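Local coordinates for mandelate racemase/muconate lactonizing enzyme family protein (Roseovarius nubinhibens ISM, PDB 3U4F) that belongs to the enolase superfamily of TIM-barrel enzymes, binds magnesium and probably acts as a hydro-lyase or racemase, at residues S312-A324 with A361-I373. Sequence-based numbering, arbitrary orientation.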
loop_
_atom_site.group_PDB
_atom_site.type_symbol
_atom_site.label_atom_id
_atom_site.label_comp_id
_atom_site.label_asym_id
_atom_site.label_seq_id
_atom_site.Cartn_x
_atom_site.Cartn_y
_atom_site.Cartn_z
ATOM N N SER A 312 -9.780 -13.783 15.679
ATOM C CA SER A 312 -9.154 -14.684 14.710
ATOM C C SER A 312 -7.797 -15.081 15.312
ATOM O O SER A 312 -7.546 -14.811 16.490
ATOM C CB SER A 312 -8.933 -14.009 13.344
ATOM O OG SER A 312 -7.914 -13.025 13.408
ATOM N N LEU A 313 -6.910 -15.688 14.532
ATOM C CA LEU A 313 -5.590 -16.104 15.093
ATOM C C LEU A 313 -4.615 -14.955 15.402
ATOM O O LEU A 313 -3.591 -15.167 16.056
ATOM C CB LEU A 313 -4.900 -17.160 14.211
ATOM C CG LEU A 313 -5.614 -18.520 14.146
ATOM C CD1 LEU A 313 -4.866 -19.404 13.200
ATOM C CD2 LEU A 313 -5.624 -19.126 15.546
ATOM N N VAL A 314 -4.930 -13.743 14.948
ATOM C CA VAL A 314 -4.044 -12.615 15.194
ATOM C C VAL A 314 -3.751 -12.444 16.685
ATOM O O VAL A 314 -2.617 -12.172 17.057
ATOM C CB VAL A 314 -4.576 -11.296 14.537
ATOM C CG1 VAL A 314 -5.848 -10.804 15.257
ATOM C CG2 VAL A 314 -3.483 -10.233 14.509
ATOM N N THR A 315 -4.748 -12.684 17.525
ATOM C CA THR A 315 -4.535 -12.578 18.977
ATOM C C THR A 315 -3.548 -13.641 19.489
ATOM O O THR A 315 -2.582 -13.315 20.232
ATOM C CB THR A 315 -5.865 -12.508 19.718
ATOM O OG1 THR A 315 -6.562 -11.346 19.257
ATOM C CG2 THR A 315 -5.662 -12.373 21.216
ATOM N N LEU A 316 -3.757 -14.885 19.072
ATOM C CA LEU A 316 -2.853 -15.977 19.434
ATOM C C LEU A 316 -1.427 -15.758 18.951
ATOM O O LEU A 316 -0.459 -15.988 19.698
ATOM C CB LEU A 316 -3.383 -17.327 18.909
ATOM C CG LEU A 316 -2.534 -18.571 19.245
ATOM C CD1 LEU A 316 -2.311 -18.696 20.796
ATOM C CD2 LEU A 316 -3.230 -19.811 18.701
ATOM N N PHE A 317 -1.281 -15.296 17.707
ATOM C CA PHE A 317 0.045 -15.029 17.164
ATOM C C PHE A 317 0.767 -13.995 18.022
ATOM O O PHE A 317 1.976 -14.115 18.273
ATOM C CB PHE A 317 -0.021 -14.500 15.726
ATOM C CG PHE A 317 -0.618 -15.464 14.702
ATOM C CD1 PHE A 317 -0.641 -16.837 14.901
ATOM C CD2 PHE A 317 -1.154 -14.963 13.515
ATOM C CE1 PHE A 317 -1.217 -17.727 13.920
ATOM C CE2 PHE A 317 -1.703 -15.831 12.522
ATOM C CZ PHE A 317 -1.711 -17.203 12.714
ATOM N N THR A 318 0.021 -12.984 18.459
ATOM C CA THR A 318 0.578 -11.921 19.299
ATOM C C THR A 318 0.971 -12.465 20.693
ATOM O O THR A 318 2.023 -12.094 21.241
ATOM C CB THR A 318 -0.446 -10.799 19.462
ATOM O OG1 THR A 318 -0.838 -10.313 18.153
ATOM C CG2 THR A 318 0.151 -9.660 20.269
HETATM N N MSE A 319 0.143 -13.357 21.240
HETATM C CA MSE A 319 0.482 -14.037 22.505
HETATM C C MSE A 319 1.812 -14.749 22.403
HETATM O O MSE A 319 2.675 -14.570 23.259
HETATM C CB MSE A 319 -0.629 -15.014 22.891
HETATM C CG MSE A 319 -1.892 -14.338 23.361
HETATM SE SE MSE A 319 -3.450 -15.513 23.284
HETATM C CE MSE A 319 -2.812 -17.076 24.354
ATOM N N HIS A 320 2.011 -15.567 21.364
ATOM C CA HIS A 320 3.334 -16.203 21.158
ATOM C C HIS A 320 4.471 -15.185 21.009
ATOM O O HIS A 320 5.540 -15.365 21.562
ATOM C CB HIS A 320 3.338 -17.112 19.928
ATOM C CG HIS A 320 2.675 -18.444 20.132
ATOM N ND1 HIS A 320 1.310 -18.600 20.183
ATOM C CD2 HIS A 320 3.201 -19.687 20.231
ATOM C CE1 HIS A 320 1.015 -19.885 20.319
ATOM N NE2 HIS A 320 2.149 -20.567 20.333
ATOM N N LEU A 321 4.267 -14.126 20.231
ATOM C CA LEU A 321 5.299 -13.092 20.097
ATOM C C LEU A 321 5.665 -12.401 21.446
ATOM O O LEU A 321 6.849 -12.192 21.764
ATOM C CB LEU A 321 4.853 -12.035 19.076
ATOM C CG LEU A 321 5.929 -10.991 18.750
ATOM C CD1 LEU A 321 6.716 -11.471 17.560
ATOM C CD2 LEU A 321 5.316 -9.624 18.458
ATOM N N LEU A 322 4.659 -12.041 22.220
ATOM C CA LEU A 322 4.867 -11.411 23.536
ATOM C C LEU A 322 5.559 -12.336 24.539
ATOM O O LEU A 322 6.194 -11.851 25.485
ATOM C CB LEU A 322 3.534 -10.917 24.122
ATOM C CG LEU A 322 2.900 -9.686 23.455
ATOM C CD1 LEU A 322 1.483 -9.390 23.982
ATOM C CD2 LEU A 322 3.812 -8.425 23.626
ATOM N N ARG A 323 5.420 -13.648 24.345
ATOM C CA ARG A 323 6.135 -14.625 25.197
ATOM C C ARG A 323 7.602 -14.728 24.827
ATOM O O ARG A 323 8.392 -15.337 25.562
ATOM C CB ARG A 323 5.458 -16.005 25.165
ATOM C CG ARG A 323 4.127 -16.098 25.892
ATOM C CD ARG A 323 4.218 -15.902 27.458
ATOM N NE ARG A 323 5.297 -16.703 28.051
ATOM C CZ ARG A 323 5.695 -16.642 29.319
ATOM N NH1 ARG A 323 5.101 -15.835 30.189
ATOM N NH2 ARG A 323 6.707 -17.413 29.716
ATOM N N ALA A 324 7.997 -14.126 23.706
ATOM C CA ALA A 324 9.364 -14.312 23.219
ATOM C C ALA A 324 10.215 -13.071 23.197
ATOM O O ALA A 324 11.389 -13.147 23.535
ATOM C CB ALA A 324 9.388 -15.003 21.819
ATOM N N ALA A 361 -3.958 -14.311 29.604
ATOM C CA ALA A 361 -4.184 -15.322 28.561
ATOM C C ALA A 361 -3.023 -16.290 28.717
ATOM O O ALA A 361 -2.062 -15.981 29.405
ATOM C CB ALA A 361 -4.121 -14.669 27.161
ATOM N N ARG A 362 -3.077 -17.440 28.061
ATOM C CA ARG A 362 -1.984 -18.405 28.224
ATOM C C ARG A 362 -1.636 -19.137 26.940
ATOM O O ARG A 362 -2.532 -19.628 26.205
ATOM C CB ARG A 362 -2.277 -19.387 29.377
ATOM C CG ARG A 362 -1.277 -20.585 29.476
ATOM C CD ARG A 362 -1.797 -21.655 30.484
ATOM N NE ARG A 362 -1.953 -21.092 31.836
ATOM C CZ ARG A 362 -0.960 -20.893 32.705
ATOM N NH1 ARG A 362 0.306 -21.189 32.392
ATOM N NH2 ARG A 362 -1.229 -20.399 33.913
ATOM N N VAL A 363 -0.342 -19.149 26.649
ATOM C CA VAL A 363 0.208 -19.957 25.587
ATOM C C VAL A 363 0.652 -21.291 26.207
ATOM O O VAL A 363 1.463 -21.302 27.139
ATOM C CB VAL A 363 1.384 -19.230 24.910
ATOM C CG1 VAL A 363 2.183 -20.177 23.972
ATOM C CG2 VAL A 363 0.856 -18.001 24.161
ATOM N N THR A 364 0.104 -22.389 25.688
ATOM C CA THR A 364 0.506 -23.736 26.122
ATOM C C THR A 364 1.717 -24.270 25.378
ATOM O O THR A 364 2.236 -23.647 24.451
ATOM C CB THR A 364 -0.641 -24.756 25.968
ATOM O OG1 THR A 364 -0.843 -25.021 24.583
ATOM C CG2 THR A 364 -1.949 -24.252 26.573
ATOM N N GLU A 365 2.199 -25.442 25.800
ATOM C CA GLU A 365 3.303 -26.095 25.117
ATOM C C GLU A 365 2.903 -26.814 23.778
ATOM O O GLU A 365 3.736 -27.481 23.145
ATOM C CB GLU A 365 3.993 -27.062 26.111
ATOM C CG GLU A 365 3.057 -28.065 26.887
ATOM C CD GLU A 365 1.661 -27.521 27.324
ATOM O OE1 GLU A 365 1.468 -26.913 28.414
ATOM O OE2 GLU A 365 0.724 -27.744 26.530
ATOM N N ALA A 366 1.651 -26.678 23.346
ATOM C CA ALA A 366 1.213 -27.344 22.110
ATOM C C ALA A 366 2.092 -26.903 20.940
ATOM O O ALA A 366 2.434 -25.718 20.837
ATOM C CB ALA A 366 -0.273 -27.080 21.832
ATOM N N PRO A 367 2.488 -27.850 20.063
ATOM C CA PRO A 367 3.438 -27.490 18.995
ATOM C C PRO A 367 2.845 -26.519 17.931
ATOM O O PRO A 367 1.655 -26.586 17.603
ATOM C CB PRO A 367 3.754 -28.830 18.351
ATOM C CG PRO A 367 3.491 -29.836 19.462
ATOM C CD PRO A 367 2.273 -29.306 20.146
ATOM N N GLY A 368 3.679 -25.643 17.394
ATOM C CA GLY A 368 3.207 -24.653 16.413
ATOM C C GLY A 368 2.321 -23.668 17.136
ATOM O O GLY A 368 2.645 -23.265 18.262
ATOM N N TRP A 369 1.219 -23.264 16.490
ATOM C CA TRP A 369 0.231 -22.401 17.120
ATOM C C TRP A 369 -0.689 -23.173 18.069
ATOM O O TRP A 369 -1.390 -22.575 18.874
ATOM C CB TRP A 369 -0.629 -21.681 16.059
ATOM C CG TRP A 369 0.174 -20.895 15.070
ATOM C CD1 TRP A 369 0.169 -21.040 13.710
ATOM C CD2 TRP A 369 1.098 -19.850 15.358
ATOM N NE1 TRP A 369 1.053 -20.155 13.127
ATOM C CE2 TRP A 369 1.627 -19.399 14.114
ATOM C CE3 TRP A 369 1.528 -19.233 16.543
ATOM C CZ2 TRP A 369 2.575 -18.369 14.024
ATOM C CZ3 TRP A 369 2.475 -18.199 16.455
ATOM C CH2 TRP A 369 2.976 -17.772 15.203
ATOM N N GLY A 370 -0.706 -24.499 17.969
ATOM C CA GLY A 370 -1.511 -25.313 18.885
ATOM C C GLY A 370 -3.012 -25.211 18.639
ATOM O O GLY A 370 -3.800 -25.419 19.565
ATOM N N VAL A 371 -3.421 -24.864 17.419
ATOM C CA VAL A 371 -4.848 -24.737 17.097
ATOM C C VAL A 371 -5.170 -25.444 15.764
ATOM O O VAL A 371 -4.363 -25.446 14.828
ATOM C CB VAL A 371 -5.321 -23.221 17.104
ATOM C CG1 VAL A 371 -6.691 -23.025 16.440
ATOM C CG2 VAL A 371 -5.403 -22.684 18.545
ATOM N N GLU A 372 -6.342 -26.062 15.700
ATOM C CA GLU A 372 -6.806 -26.700 14.450
ATOM C C GLU A 372 -7.997 -25.908 13.946
ATOM O O GLU A 372 -8.847 -25.527 14.723
ATOM C CB GLU A 372 -7.209 -28.167 14.692
ATOM C CG GLU A 372 -7.848 -28.837 13.450
ATOM C CD GLU A 372 -8.458 -30.214 13.761
ATOM O OE1 GLU A 372 -8.270 -30.719 14.899
ATOM O OE2 GLU A 372 -9.163 -30.764 12.877
ATOM N N ILE A 373 -8.044 -25.606 12.650
ATOM C CA ILE A 373 -9.204 -24.937 12.098
ATOM C C ILE A 373 -10.388 -25.895 12.108
ATOM O O ILE A 373 -10.221 -27.073 11.837
ATOM C CB ILE A 373 -8.918 -24.440 10.648
ATOM C CG1 ILE A 373 -7.554 -23.735 10.619
ATOM C CG2 ILE A 373 -10.086 -23.574 10.151
ATOM C CD1 ILE A 373 -7.489 -22.446 11.531
HETATM O O HOH W 1 1.274 -23.464 21.767
#
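The imidazole of H320 lies between W369 and V363: the edge of the indole six-membered ring, led by CE3 and CZ3, meets one face, and V363 CG1 covers the other. The H320–W369 planes stand at 88°, which makes the pair edge-to-face, and V363 CG1 sits 3.8 Å from the imidazole centroid, close enough to the ring normal for a CH-pi contact. Rotation of the imidazole is fixed at its rim, where H320 ND1 donates in the ring plane to L316 O (3.2 Å), a carbonyl that also accepts from H320 N. H320 NE2 has a weak bond to a water, which donates to T364 O and A366 O. W369 also offers a face to F317, whose CE1 comes within 3.3 Å of W369 CE2; with the planes inclined at 47°, this pair is oblique. W369 NE1 is bonded to T109 O. Were W369 an alanine, F317 would probably lose the ring it lies against, H320 the indole edge on one face, and T109 O its donor. Beside this aromatic cluster the packing is apolar: L316 CD2 rests 3.6 Å from V371 CG2, and M319, present as selenomethionine and bent at chi3 (54°), brings CE 3.9 Å from A361 CB. Away from the magnesium sites, the arrangement joins helix 313-322 to strand 360-363, which pairs antiparallel with strand 132-139, and to the following loop, on the outer side of the enolase-superfamily TIM-type barrel.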